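Local coordinates for protein RTX toxin RtxA (Vibrio vulnificus MO6-24/O, PDB 6IMP) that is a virulence toxin domain of the alpha/beta hydrolase fold that probably acts as a serine hydrolase, at residues M179-I183 against F237-N242; L202-P206 against H288-L294; T80-G86 against I128-N134. All blocks are in the same frame, centred on the assembly; numbering follows the deposited sequence.

Overall arrangement
Along the chain contact 3 closes before the other two open, whereas the segments of contacts 1 and 2 alternate. Contact 3 joins strands 78-84 and 129-133 on one flank of the eight-stranded mixed sheet; contact 2 starts from strand 200-204 of the same sheet, and the centres of contacts 2 and 3 lie about 18 Å apart. Contact 1 lies near the beginning of helix 180-192, which directly precedes that strand. Its centre is about 15 Å from that of contact 2, and the two touch through Gly-181 and Val-239 on Leu-203. Contact 2 holds the probable catalytic histidine, contact 1 begins right after the probable nucleophile, and contact 3 belongs to the sheet.

Contact 1 (M179-I183 against F237-N242)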
ATOM      1  N   MET A 179       0.687  -1.523  -6.030  1.00 59.96           N
ATOM      2  CA  MET A 179       1.065  -0.083  -6.045  1.00 60.27           C
ATOM      3  C   MET A 179       1.481   0.416  -4.666  1.00 57.08           C
ATOM      4  O   MET A 179       2.299   1.311  -4.556  1.00 58.81           O
ATOM      5  CB  MET A 179      -0.085   0.785  -6.560  1.00 62.05           C
ATOM      6  CG  MET A 179       0.144   2.301  -6.508  1.00 58.89           C
ATOM      7  SD  MET A 179      -1.158   3.214  -7.397  1.00 59.43           S
ATOM      8  CE  MET A 179      -2.268   3.555  -6.041  1.00 60.83           C
ATOM      9  N   GLY A 180       0.882  -0.150  -3.624  1.00 59.26           N
ATOM     10  CA  GLY A 180       1.364   0.019  -2.248  1.00 59.24           C
ATOM     11  C   GLY A 180       2.842  -0.313  -2.082  1.00 60.96           C
ATOM     12  O   GLY A 180       3.534   0.306  -1.280  1.00 57.12           O
ATOM     13  N   GLY A 181       3.326  -1.277  -2.856  1.00 65.88           N
ATOM     14  CA  GLY A 181       4.761  -1.620  -2.900  1.00 69.88           C
ATOM     15  C   GLY A 181       5.723  -0.434  -2.919  1.00 61.95           C
ATOM     16  O   GLY A 181       6.397  -0.179  -1.931  1.00 59.43           O
ATOM     17  N   PRO A 182       5.796   0.291  -4.051  1.00 63.04           N
ATOM     18  CA  PRO A 182       6.645   1.481  -4.176  1.00 63.60           C
ATOM     19  C   PRO A 182       6.280   2.606  -3.198  1.00 70.34           C
ATOM     20  O   PRO A 182       7.158   3.343  -2.749  1.00 70.05           O
ATOM     21  CB  PRO A 182       6.394   1.940  -5.616  1.00 62.54           C
ATOM     22  CG  PRO A 182       5.063   1.367  -5.972  1.00 63.63           C
ATOM     23  CD  PRO A 182       5.004   0.056  -5.270  1.00 60.80           C
ATOM     24  N   ILE A 183       4.997   2.746  -2.876  1.00 68.35           N
ATOM     25  CA  ILE A 183       4.592   3.751  -1.895  1.00 68.91           C
ATOM     26  C   ILE A 183       5.207   3.425  -0.540  1.00 72.43           C
ATOM     27  O   ILE A 183       5.790   4.289   0.121  1.00 68.67           O
ATOM     28  CB  ILE A 183       3.069   3.837  -1.738  1.00 59.25           C
ATOM     29  CG1 ILE A 183       2.432   4.303  -3.048  1.00 59.75           C
ATOM     30  CG2 ILE A 183       2.722   4.811  -0.623  1.00 58.72           C
ATOM     31  CD1 ILE A 183       0.941   4.043  -3.130  1.00 57.66           C
ATOM     32  N   PHE A 237       6.443   5.701  -9.234  1.00 78.37           N
ATOM     33  CA  PHE A 237       6.261   4.505  -8.412  1.00 75.50           C
ATOM     34  C   PHE A 237       7.333   3.444  -8.692  1.00 75.90           C
ATOM     35  O   PHE A 237       7.029   2.248  -8.742  1.00 74.46           O
ATOM     36  CB  PHE A 237       4.873   3.883  -8.640  1.00 75.76           C
ATOM     37  CG  PHE A 237       3.719   4.815  -8.398  1.00 65.26           C
ATOM     38  CD1 PHE A 237       3.280   5.083  -7.107  1.00 65.37           C
ATOM     39  CD2 PHE A 237       3.010   5.348  -9.464  1.00 62.63           C
ATOM     40  CE1 PHE A 237       2.192   5.911  -6.885  1.00 62.95           C
ATOM     41  CE2 PHE A 237       1.916   6.172  -9.251  1.00 63.95           C
ATOM     42  CZ  PHE A 237       1.498   6.445  -7.959  1.00 63.33           C
ATOM     43  N   SER A 238       8.580   3.879  -8.878  1.00 77.40           N
ATOM     44  CA  SER A 238       9.705   2.946  -8.966  1.00 78.71           C
ATOM     45  C   SER A 238      10.150   2.550  -7.555  1.00 79.85           C
ATOM     46  O   SER A 238      10.494   3.414  -6.744  1.00 62.76           O
ATOM     47  CB  SER A 238      10.872   3.565  -9.737  1.00 86.08           C
ATOM     48  OG  SER A 238      12.067   2.818  -9.545  1.00 95.79           O
ATOM     49  N   VAL A 239      10.120   1.245  -7.267  1.00 80.67           N
ATOM     50  CA  VAL A 239      10.552   0.717  -5.956  1.00 83.97           C
ATOM     51  C   VAL A 239      12.018   1.065  -5.697  1.00 83.50           C
ATOM     52  O   VAL A 239      12.375   1.546  -4.621  1.00 70.80           O
ATOM     53  CB  VAL A 239      10.398  -0.823  -5.879  1.00 83.51           C
ATOM     54  CG1 VAL A 239      11.021  -1.375  -4.602  1.00 81.36           C
ATOM     55  CG2 VAL A 239       8.936  -1.224  -5.959  1.00 79.82           C
ATOM     56  N   GLU A 240      12.848   0.759  -6.694  1.00 89.22           N
ATOM     57  CA  GLU A 240      14.277   1.108  -6.726  1.00 94.09           C
ATOM     58  C   GLU A 240      14.519   2.579  -6.363  1.00 94.24           C
ATOM     59  O   GLU A 240      15.222   2.884  -5.383  1.00 84.91           O
ATOM     60  CB  GLU A 240      14.833   0.821  -8.133  1.00 97.35           C
ATOM     61  CG  GLU A 240      16.236   0.228  -8.173  1.00101.76           C
ATOM     62  CD  GLU A 240      16.610  -0.287  -9.558  1.00104.50           C
ATOM     63  OE1 GLU A 240      15.708  -0.768 -10.287  1.00105.73           O
ATOM     64  OE2 GLU A 240      17.807  -0.215  -9.918  1.00 99.91           O
ATOM     65  N   LYS A 241      13.904   3.473  -7.141  1.00 85.64           N
ATOM     66  CA  LYS A 241      14.047   4.923  -6.964  1.00 87.52           C
ATOM     67  C   LYS A 241      13.575   5.371  -5.578  1.00 89.93           C
ATOM     68  O   LYS A 241      14.274   6.114  -4.884  1.00 94.26           O
ATOM     69  CB  LYS A 241      13.265   5.661  -8.056  1.00 91.82           C
ATOM     70  CG  LYS A 241      13.360   7.186  -8.021  1.00 99.20           C
ATOM     71  CD  LYS A 241      12.961   7.784  -9.372  1.00105.43           C
ATOM     72  CE  LYS A 241      12.234   9.114  -9.242  1.00107.75           C
ATOM     73  NZ  LYS A 241      13.089  10.166  -8.628  1.00109.29           N
ATOM     74  N   ASN A 242      12.404   4.884  -5.171  1.00 82.77           N
ATOM     75  CA  ASN A 242      11.839   5.215  -3.866  1.00 78.41           C
ATOM     76  C   ASN A 242      12.628   4.595  -2.682  1.00 86.52           C
ATOM     77  O   ASN A 242      12.399   4.958  -1.524  1.00 88.77           O
ATOM     78  CB  ASN A 242      10.379   4.749  -3.785  1.00 75.13           C
ATOM     79  CG  ASN A 242       9.458   5.479  -4.750  1.00 74.01           C
ATOM     80  OD1 ASN A 242       9.840   5.844  -5.869  1.00 76.32           O
ATOM     81  ND2 ASN A 242       8.211   5.642  -4.336  1.00 73.15           N
TER
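Pro-182 packs against Phe-237 and Val-239 near the beginning of helix 180-192, where segment 237-242 covers it. Gly-180 closes a GxSxG sequence, so this is probably the helix that follows the nucleophile elbow of an alpha/beta hydrolase.

Apolar packing accounts for most of the contact. Pro-182 CG lies 3.7 Å from Phe-237 CB, with the pyrrolidine set obliquely to the phenyl ring. Val-239 crosses the proline at about a right angle and offers its CG2 branch, 4.1 Å from Pro-182 CB. On Phe-237, CG stands beside the backbone N (chi1 -56°), which carries the ring past the proline to Ile-183 and Met-179. Ile-183 runs alongside it and meets the ring edge with CG1, 4.2 Å from Phe-237 CE1.

A Met-aromatic contact adds to this. Met-179 is extended through its first two torsions and bends at the third, placing SD over the ring face, 4.5 Å from the Phe-237 centroid and 23° off the ring normal. Tyr-41 of helix 31-41 touches both side chains, and Leu-150 of helix 147-164 backs Met-179 and Ile-183.

The polar part is smaller. Ser-238 is the N-cap of the short helix 239-243: its OG accepts from Lys-241 N at 3.1 Å. One turn on, the amide of Asn-242 reaches helix 180-192. Its stronger partner is the hydroxyl of Tyr-151, and it adds a weak, bent bond from Asn-242 ND2 to Pro-182 O, 3.0 Å long with an N-H...O angle of 130°.

Contact 2 (L202-P206 against H288-L294); sequences LLDRP and HEASNRL
Arg-205 NH2 donates to Ser-291 OG at 2.7 Å with an N-H...O angle of 155°, and the hydroxyl oxygen lies close to the guanidinium plane. The other two bonds across are weak. NH1 of the same arginine turns toward that oxygen too, and a second weak bond runs from Arg-205 NH1 to His-288 O, 2.7 Å long yet strongly bent, with an N-H...O angle of 119°.

The preceding residue fixes how the guanidinium is turned, along its NE/NH2 edge. Asp-204 is gripped in a side-on salt bridge, with Arg-205 NE on Asp-204 OD1 at 2.7 Å and Arg-205 NH2 on Asp-204 OD2 at 3.0 Å. The donors come on the syn side but tilted from the carboxylate plane, while both oxygens lie close to the guanidinium plane; a bend at the third torsion of Arg-205 (chi3 -81°) helps turn the head back. NH2 therefore serves both Asp-204 and Ser-291, and the pairing probably offsets the buried arginine charge. His-175 NE2 is also bonded to Asp-204 OD2, and Tyr-177 OH to His-288 O.

Packing is added by Leu-294 and His-288. Leu-294 slides past the arginine in the opposite direction, its CD1 3.8 Å from Arg-205 CD and its CD2 over one guanidinium face. The same CD2 lies 3.8 Å from Asp-204 OD1. The His-288 ring approaches the Arg-205 backbone obliquely, bringing CE1 3.3 Å from Arg-205 O.

His-288 NE2 is hydrogen-bonded to Ser-178 OG of the GxSxG sequence, and its ring touches Asp-257 and Glu-259. This layout is consistent with the Ser-His-acid triad of alpha/beta hydrolases, its acid not settled by these contacts, Arg-205 tying the histidine-bearing segment to the segment at and after strand 200-204.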
ATOM      1  N   LEU A 202       7.605  -5.064   4.082  1.00 65.95           N
ATOM      2  CA  LEU A 202       7.169  -6.122   3.163  1.00 69.57           C
ATOM      3  C   LEU A 202       6.674  -5.522   1.863  1.00 63.08           C
ATOM      4  O   LEU A 202       5.629  -4.878   1.834  1.00 65.12           O
ATOM      5  CB  LEU A 202       6.056  -6.984   3.784  1.00 69.52           C
ATOM      6  CG  LEU A 202       5.215  -7.813   2.805  1.00 68.17           C
ATOM      7  CD1 LEU A 202       6.080  -8.811   2.056  1.00 77.27           C
ATOM      8  CD2 LEU A 202       4.072  -8.516   3.503  1.00 65.82           C
ATOM      9  N   LEU A 203       7.406  -5.781   0.789  1.00 60.31           N
ATOM     10  CA  LEU A 203       6.917  -5.541  -0.565  1.00 67.33           C
ATOM     11  C   LEU A 203       6.079  -6.736  -1.035  1.00 68.85           C
ATOM     12  O   LEU A 203       6.607  -7.710  -1.573  1.00 71.74           O
ATOM     13  CB  LEU A 203       8.093  -5.303  -1.524  1.00 72.55           C
ATOM     14  CG  LEU A 203       9.019  -4.107  -1.207  1.00 76.18           C
ATOM     15  CD1 LEU A 203      10.278  -4.139  -2.065  1.00 71.35           C
ATOM     16  CD2 LEU A 203       8.303  -2.774  -1.377  1.00 74.07           C
ATOM     17  N   ASP A 204       4.773  -6.662  -0.800  1.00 69.81           N
ATOM     18  CA  ASP A 204       3.846  -7.757  -1.125  1.00 69.68           C
ATOM     19  C   ASP A 204       3.420  -7.646  -2.582  1.00 62.54           C
ATOM     20  O   ASP A 204       2.615  -6.798  -2.919  1.00 58.58           O
ATOM     21  CB  ASP A 204       2.606  -7.701  -0.192  1.00 67.67           C
ATOM     22  CG  ASP A 204       1.540  -8.765  -0.524  1.00 69.67           C
ATOM     23  OD1 ASP A 204       1.831  -9.689  -1.326  1.00 62.34           O
ATOM     24  OD2 ASP A 204       0.408  -8.683   0.031  1.00 61.89           O
ATOM     25  N   ARG A 205       3.943  -8.520  -3.435  1.00 63.24           N
ATOM     26  CA  ARG A 205       3.530  -8.564  -4.851  1.00 63.05           C
ATOM     27  C   ARG A 205       3.582  -7.156  -5.466  1.00 60.79           C
ATOM     28  O   ARG A 205       2.598  -6.688  -6.044  1.00 57.94           O
ATOM     29  CB  ARG A 205       2.117  -9.143  -4.992  1.00 60.37           C
ATOM     30  CG  ARG A 205       1.966 -10.564  -4.470  1.00 62.36           C
ATOM     31  CD  ARG A 205       0.497 -10.956  -4.290  1.00 61.86           C
ATOM     32  NE  ARG A 205      -0.065 -10.461  -3.033  1.00 59.85           N
ATOM     33  CZ  ARG A 205      -1.353 -10.518  -2.686  1.00 60.09           C
ATOM     34  NH1 ARG A 205      -2.246 -11.077  -3.490  1.00 66.41           N
ATOM     35  NH2 ARG A 205      -1.754  -9.990  -1.533  1.00 56.63           N
ATOM     36  N   PRO A 206       4.730  -6.475  -5.325  1.00 57.58           N
ATOM     37  CA  PRO A 206       4.876  -5.076  -5.664  1.00 64.65           C
ATOM     38  C   PRO A 206       4.621  -4.732  -7.116  1.00 67.54           C
ATOM     39  O   PRO A 206       4.757  -5.578  -8.004  1.00 61.90           O
ATOM     40  CB  PRO A 206       6.350  -4.816  -5.372  1.00 60.13           C
ATOM     41  CG  PRO A 206       6.981  -6.114  -5.668  1.00 55.23           C
ATOM     42  CD  PRO A 206       6.039  -7.058  -5.004  1.00 60.75           C
ATOM     43  N   HIS A 288      -1.690 -12.703  -8.779  1.00 79.99           N
ATOM     44  CA  HIS A 288      -1.540 -11.364  -8.188  1.00 75.72           C
ATOM     45  C   HIS A 288      -2.598 -11.010  -7.127  1.00 70.94           C
ATOM     46  O   HIS A 288      -2.279 -10.365  -6.130  1.00 75.61           O
ATOM     47  CB  HIS A 288      -1.526 -10.298  -9.281  1.00 73.01           C
ATOM     48  CG  HIS A 288      -1.228  -8.919  -8.774  1.00 74.15           C
ATOM     49  ND1 HIS A 288       0.055  -8.476  -8.523  1.00 65.94           N
ATOM     50  CD2 HIS A 288      -2.051  -7.890  -8.463  1.00 69.03           C
ATOM     51  CE1 HIS A 288       0.007  -7.228  -8.093  1.00 68.36           C
ATOM     52  NE2 HIS A 288      -1.259  -6.850  -8.047  1.00 71.26           N
ATOM     53  N   GLU A 289      -3.837 -11.441  -7.340  1.00 66.80           N
ATOM     54  CA  GLU A 289      -4.958 -11.052  -6.476  1.00 78.19           C
ATOM     55  C   GLU A 289      -5.284 -12.085  -5.387  1.00 77.83           C
ATOM     56  O   GLU A 289      -6.211 -11.879  -4.593  1.00 80.93           O
ATOM     57  CB  GLU A 289      -6.214 -10.790  -7.316  1.00 82.34           C
ATOM     58  CG  GLU A 289      -6.026  -9.739  -8.391  1.00 92.92           C
ATOM     59  CD  GLU A 289      -7.330  -9.327  -9.042  1.00105.85           C
ATOM     60  OE1 GLU A 289      -8.096  -8.565  -8.411  1.00113.46           O
ATOM     61  OE2 GLU A 289      -7.573  -9.746 -10.198  1.00117.80           O
ATOM     62  N   ALA A 290      -4.527 -13.175  -5.331  1.00 69.25           N
ATOM     63  CA  ALA A 290      -4.842 -14.269  -4.405  1.00 70.87           C
ATOM     64  C   ALA A 290      -4.289 -13.994  -3.004  1.00 65.32           C
ATOM     65  O   ALA A 290      -3.394 -14.690  -2.531  1.00 65.35           O
ATOM     66  CB  ALA A 290      -4.312 -15.588  -4.943  1.00 67.87           C
ATOM     67  N   SER A 291      -4.855 -12.992  -2.339  1.00 63.85           N
ATOM     68  CA  SER A 291      -4.263 -12.449  -1.114  1.00 73.05           C
ATOM     69  C   SER A 291      -4.393 -13.435   0.043  1.00 77.32           C
ATOM     70  O   SER A 291      -3.438 -13.676   0.792  1.00 67.84           O
ATOM     71  CB  SER A 291      -4.928 -11.117  -0.738  1.00 70.53           C
ATOM     72  OG  SER A 291      -4.488 -10.065  -1.579  1.00 73.13           O
ATOM     73  N   ASN A 292      -5.588 -14.003   0.180  1.00 79.23           N
ATOM     74  CA  ASN A 292      -5.867 -14.907   1.267  1.00 78.53           C
ATOM     75  C   ASN A 292      -4.993 -16.145   1.168  1.00 78.06           C
ATOM     76  O   ASN A 292      -4.272 -16.484   2.116  1.00 75.46           O
ATOM     77  CB  ASN A 292      -7.329 -15.313   1.253  1.00 79.13           C
ATOM     78  CG  ASN A 292      -7.681 -16.204   2.411  1.00 81.85           C
ATOM     79  OD1 ASN A 292      -7.159 -16.037   3.518  1.00 79.80           O
ATOM     80  ND2 ASN A 292      -8.534 -17.184   2.160  1.00 81.46           N
ATOM     81  N   ARG A 293      -5.054 -16.802   0.010  1.00 80.16           N
ATOM     82  CA  ARG A 293      -4.209 -17.974  -0.281  1.00 98.29           C
ATOM     83  C   ARG A 293      -2.712 -17.682   0.013  1.00 91.01           C
ATOM     84  O   ARG A 293      -2.030 -18.486   0.655  1.00 89.66           O
ATOM     85  CB  ARG A 293      -4.397 -18.449  -1.747  1.00112.76           C
ATOM     86  CG  ARG A 293      -5.644 -19.317  -2.020  1.00122.46           C
ATOM     87  CD  ARG A 293      -5.351 -20.828  -2.047  1.00140.54           C
ATOM     88  NE  ARG A 293      -4.592 -21.269  -3.234  1.00151.38           N
ATOM     89  CZ  ARG A 293      -4.130 -22.512  -3.438  1.00139.32           C
ATOM     90  NH1 ARG A 293      -2.826 -22.776  -3.274  1.00113.36           N
ATOM     91  NH2 ARG A 293      -4.958 -23.497  -3.797  1.00131.67           N
ATOM     92  N   LEU A 294      -2.235 -16.510  -0.409  1.00 78.32           N
ATOM     93  CA  LEU A 294      -0.836 -16.116  -0.189  1.00 73.87           C
ATOM     94  C   LEU A 294      -0.533 -15.858   1.289  1.00 77.21           C
ATOM     95  O   LEU A 294       0.478 -16.338   1.822  1.00 66.54           O
ATOM     96  CB  LEU A 294      -0.489 -14.882  -1.028  1.00 66.01           C
ATOM     97  CG  LEU A 294       0.892 -14.251  -0.794  1.00 63.23           C
ATOM     98  CD1 LEU A 294       1.535 -13.840  -2.104  1.00 64.73           C
ATOM     99  CD2 LEU A 294       0.790 -13.044   0.120  1.00 64.56           C
TER

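Contact 3 (T80-G86 against I128-N134); sequences TGYYHQG and IDMLAVN
Tyr-82 and Ala-132 form a hydrogen-bonded pair of an antiparallel beta ladder, in which strands 80-84 and 129-133 run at 176° to each other with axes 4.9 Å apart. Tyr-82 N donates to Ala-132 O at 3.1 Å, and Ala-132 N returns a bond to Tyr-82 O. His-84 and Met-130 repeat the pattern, the Met-130 N to His-84 O bond being 2.7 Å. Gly-81 with Val-133 and Tyr-83 with Leu-131 are the non-hydrogen-bonded pairs.

Just past strand 129-133, Asn-134 binds Thr-80 O with both backbone and side chain. Its N donates to Thr-80 O at 3.1 Å and its ND2 to the same Thr-80 O at 3.2 Å, arriving from opposite faces of the carbonyl plane. The Asn-134 amide is fixed further by Ala-112 N on OD1 and by Glu-113 on ND2.

The two faces of the pair differ. Tyr-82, His-84, Met-130 and Ala-132 face helix 112-124; the His-84 ring approaches Ala-132 obliquely, NE2 lying 3.9 Å from Ala-132 CB, while its ND1 is bonded to Ser-67. Tyr-83 and Leu-131 face helix 147-164. Tyr-83 CG is anti to the backbone N (chi1 -171°), bringing the ring toward strand 129-133, where Leu-131 CD1 meets its edge 4.1 Å from Tyr-83 CD1. The Tyr-83 hydroxyl makes a weak bond to Asp-129 OD2, whose stronger partner is Lys-100.

Strand 78-84 is antiparallel to both its neighbours, while 129-133 begins the parallel run; a single reversed strand at this second position is characteristic of the alpha/beta hydrolase sheet.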
ATOM      1  N   THR A  80      -9.940   7.782   5.203  1.00 73.31           N
ATOM      2  CA  THR A  80     -10.874   6.970   5.963  1.00 74.27           C
ATOM      3  C   THR A  80     -10.549   5.487   5.877  1.00 74.68           C
ATOM      4  O   THR A  80     -10.208   4.971   4.813  1.00 73.26           O
ATOM      5  CB  THR A  80     -12.287   7.185   5.447  1.00 69.69           C
ATOM      6  OG1 THR A  80     -12.339   6.816   4.069  1.00 67.94           O
ATOM      7  CG2 THR A  80     -12.673   8.634   5.599  1.00 72.52           C
ATOM      8  N   GLY A  81     -10.636   4.816   7.017  1.00 81.17           N
ATOM      9  CA  GLY A  81     -10.749   3.360   7.050  1.00 85.52           C
ATOM     10  C   GLY A  81     -10.858   2.825   8.464  1.00 83.48           C
ATOM     11  O   GLY A  81     -11.482   3.443   9.327  1.00 82.58           O
ATOM     12  N   TYR A  82     -10.253   1.666   8.701  1.00 84.14           N
ATOM     13  CA  TYR A  82     -10.314   1.031  10.014  1.00 77.62           C
ATOM     14  C   TYR A  82      -8.933   0.776  10.599  1.00 78.39           C
ATOM     15  O   TYR A  82      -7.919   0.716   9.889  1.00 66.56           O
ATOM     16  CB  TYR A  82     -11.106  -0.273   9.959  1.00 66.02           C
ATOM     17  CG  TYR A  82     -12.500  -0.128   9.389  1.00 68.46           C
ATOM     18  CD1 TYR A  82     -12.695   0.090   8.035  1.00 65.20           C
ATOM     19  CD2 TYR A  82     -13.627  -0.255  10.200  1.00 72.96           C
ATOM     20  CE1 TYR A  82     -13.966   0.205   7.501  1.00 70.29           C
ATOM     21  CE2 TYR A  82     -14.909  -0.156   9.673  1.00 72.45           C
ATOM     22  CZ  TYR A  82     -15.078   0.080   8.323  1.00 72.60           C
ATOM     23  OH  TYR A  82     -16.357   0.192   7.788  1.00 70.89           O
ATOM     24  N   TYR A  83      -8.913   0.696  11.921  1.00 84.57           N
ATOM     25  CA  TYR A  83      -7.833   0.080  12.660  1.00 80.66           C
ATOM     26  C   TYR A  83      -8.351  -1.243  13.184  1.00 82.63           C
ATOM     27  O   TYR A  83      -9.251  -1.258  14.014  1.00 84.80           O
ATOM     28  CB  TYR A  83      -7.442   0.973  13.826  1.00 76.26           C
ATOM     29  CG  TYR A  83      -6.194   0.533  14.522  1.00 74.55           C
ATOM     30  CD1 TYR A  83      -4.953   0.964  14.086  1.00 76.71           C
ATOM     31  CD2 TYR A  83      -6.248  -0.312  15.622  1.00 74.24           C
ATOM     32  CE1 TYR A  83      -3.788   0.566  14.723  1.00 81.04           C
ATOM     33  CE2 TYR A  83      -5.093  -0.714  16.273  1.00 78.00           C
ATOM     34  CZ  TYR A  83      -3.862  -0.272  15.821  1.00 81.36           C
ATOM     35  OH  TYR A  83      -2.705  -0.671  16.455  1.00 82.39           O
ATOM     36  N   HIS A  84      -7.822  -2.349  12.666  1.00 94.03           N
ATOM     37  CA  HIS A  84      -8.177  -3.684  13.174  1.00 91.06           C
ATOM     38  C   HIS A  84      -7.120  -4.187  14.166  1.00 92.13           C
ATOM     39  O   HIS A  84      -5.922  -4.082  13.895  1.00 82.14           O
ATOM     40  CB  HIS A  84      -8.280  -4.697  12.039  1.00 91.02           C
ATOM     41  CG  HIS A  84      -8.910  -4.174  10.788  1.00 88.06           C
ATOM     42  ND1 HIS A  84     -10.276  -4.153  10.595  1.00 87.86           N
ATOM     43  CD2 HIS A  84      -8.362  -3.799   9.609  1.00 87.61           C
ATOM     44  CE1 HIS A  84     -10.543  -3.731   9.371  1.00 82.55           C
ATOM     45  NE2 HIS A  84      -9.398  -3.513   8.749  1.00 92.51           N
ATOM     46  N   GLN A  85      -7.562  -4.801  15.269  1.00105.32           N
ATOM     47  CA  GLN A  85      -6.631  -5.257  16.329  1.00108.09           C
ATOM     48  C   GLN A  85      -6.719  -6.741  16.687  1.00103.68           C
ATOM     49  O   GLN A  85      -7.705  -7.420  16.389  1.00 96.91           O
ATOM     50  CB  GLN A  85      -6.756  -4.401  17.602  1.00111.84           C
ATOM     51  CG  GLN A  85      -8.125  -4.375  18.248  1.00119.21           C
ATOM     52  CD  GLN A  85      -8.524  -2.975  18.674  1.00127.71           C
ATOM     53  OE1 GLN A  85      -7.801  -2.315  19.426  1.00122.85           O
ATOM     54  NE2 GLN A  85      -9.660  -2.499  18.168  1.00125.29           N
ATOM     55  N   GLY A  86      -5.661  -7.221  17.339  1.00100.96           N
ATOM     56  CA  GLY A  86      -5.549  -8.622  17.748  1.00 98.86           C
ATOM     57  C   GLY A  86      -6.383  -8.954  18.969  1.00 90.07           C
ATOM     58  O   GLY A  86      -6.945 -10.044  19.064  1.00 94.18           O
ATOM     59  N   ILE A 128      -1.702  -9.393  16.116  1.00125.28           N
ATOM     60  CA  ILE A 128      -1.039  -8.210  15.536  1.00118.31           C
ATOM     61  C   ILE A 128      -2.108  -7.244  14.996  1.00115.85           C
ATOM     62  O   ILE A 128      -3.054  -7.673  14.317  1.00111.07           O
ATOM     63  CB  ILE A 128      -0.058  -8.612  14.403  1.00114.85           C
ATOM     64  CG1 ILE A 128       1.081  -9.468  14.967  1.00114.97           C
ATOM     65  CG2 ILE A 128       0.525  -7.381  13.719  1.00107.84           C
ATOM     66  CD1 ILE A 128       1.913 -10.170  13.912  1.00114.87           C
ATOM     67  N   ASP A 129      -1.964  -5.952  15.313  1.00101.82           N
ATOM     68  CA  ASP A 129      -2.911  -4.930  14.832  1.00 97.19           C
ATOM     69  C   ASP A 129      -2.561  -4.549  13.407  1.00 90.30           C
ATOM     70  O   ASP A 129      -1.387  -4.493  13.043  1.00 86.43           O
ATOM     71  CB  ASP A 129      -2.885  -3.656  15.691  1.00102.50           C
ATOM     72  CG  ASP A 129      -3.028  -3.931  17.170  1.00100.85           C
ATOM     73  OD1 ASP A 129      -3.997  -4.602  17.556  1.00101.58           O
ATOM     74  OD2 ASP A 129      -2.173  -3.461  17.950  1.00100.18           O
ATOM     75  N   MET A 130      -3.579  -4.249  12.609  1.00 86.14           N
ATOM     76  CA  MET A 130      -3.359  -3.794  11.243  1.00 81.66           C
ATOM     77  C   MET A 130      -4.084  -2.482  10.986  1.00 82.81           C
ATOM     78  O   MET A 130      -5.314  -2.411  11.141  1.00 78.42           O
ATOM     79  CB  MET A 130      -3.839  -4.846  10.264  1.00 70.80           C
ATOM     80  CG  MET A 130      -3.285  -4.657   8.874  1.00 70.44           C
ATOM     81  SD  MET A 130      -4.307  -5.470   7.650  1.00 69.91           S
ATOM     82  CE  MET A 130      -3.030  -5.968   6.510  1.00 79.12           C
ATOM     83  N   LEU A 131      -3.315  -1.448  10.611  1.00 80.07           N
ATOM     84  CA  LEU A 131      -3.890  -0.169  10.137  1.00 82.56           C
ATOM     85  C   LEU A 131      -4.204  -0.234   8.652  1.00 72.41           C
ATOM     86  O   LEU A 131      -3.323  -0.510   7.842  1.00 73.62           O
ATOM     87  CB  LEU A 131      -2.945   1.017  10.393  1.00 81.57           C
ATOM     88  CG  LEU A 131      -3.422   2.354   9.776  1.00 83.91           C
ATOM     89  CD1 LEU A 131      -4.731   2.797  10.409  1.00 84.73           C
ATOM     90  CD2 LEU A 131      -2.387   3.475   9.873  1.00 86.13           C
ATOM     91  N   ALA A 132      -5.451   0.073   8.305  1.00 67.44           N
ATOM     92  CA  ALA A 132      -5.938  -0.089   6.934  1.00 72.49           C
ATOM     93  C   ALA A 132      -6.754   1.111   6.471  1.00 71.07           C
ATOM     94  O   ALA A 132      -7.988   1.136   6.611  1.00 60.88           O
ATOM     95  CB  ALA A 132      -6.760  -1.357   6.820  1.00 75.79           C
ATOM     96  N   VAL A 133      -6.050   2.067   5.866  1.00 72.04           N
ATOM     97  CA  VAL A 133      -6.603   3.375   5.505  1.00 72.17           C
ATOM     98  C   VAL A 133      -6.476   3.629   4.006  1.00 67.12           C
ATOM     99  O   VAL A 133      -5.421   3.389   3.404  1.00 66.06           O
ATOM    100  CB  VAL A 133      -5.882   4.490   6.275  1.00 75.60           C
ATOM    101  CG1 VAL A 133      -6.367   5.864   5.845  1.00 77.67           C
ATOM    102  CG2 VAL A 133      -6.099   4.294   7.762  1.00 76.94           C
ATOM    103  N   ASN A 134      -7.570   4.094   3.408  1.00 64.80           N
ATOM    104  CA  ASN A 134      -7.576   4.515   2.007  1.00 64.61           C
ATOM    105  C   ASN A 134      -6.686   5.735   1.768  1.00 65.38           C
ATOM    106  O   ASN A 134      -6.794   6.750   2.449  1.00 64.75           O
ATOM    107  CB  ASN A 134      -8.991   4.879   1.563  1.00 62.23           C
ATOM    108  CG  ASN A 134      -9.847   3.675   1.282  1.00 59.14           C
ATOM    109  OD1 ASN A 134      -9.556   2.881   0.393  1.00 64.40           O
ATOM    110  ND2 ASN A 134     -10.935   3.553   2.015  1.00 61.38           N
TER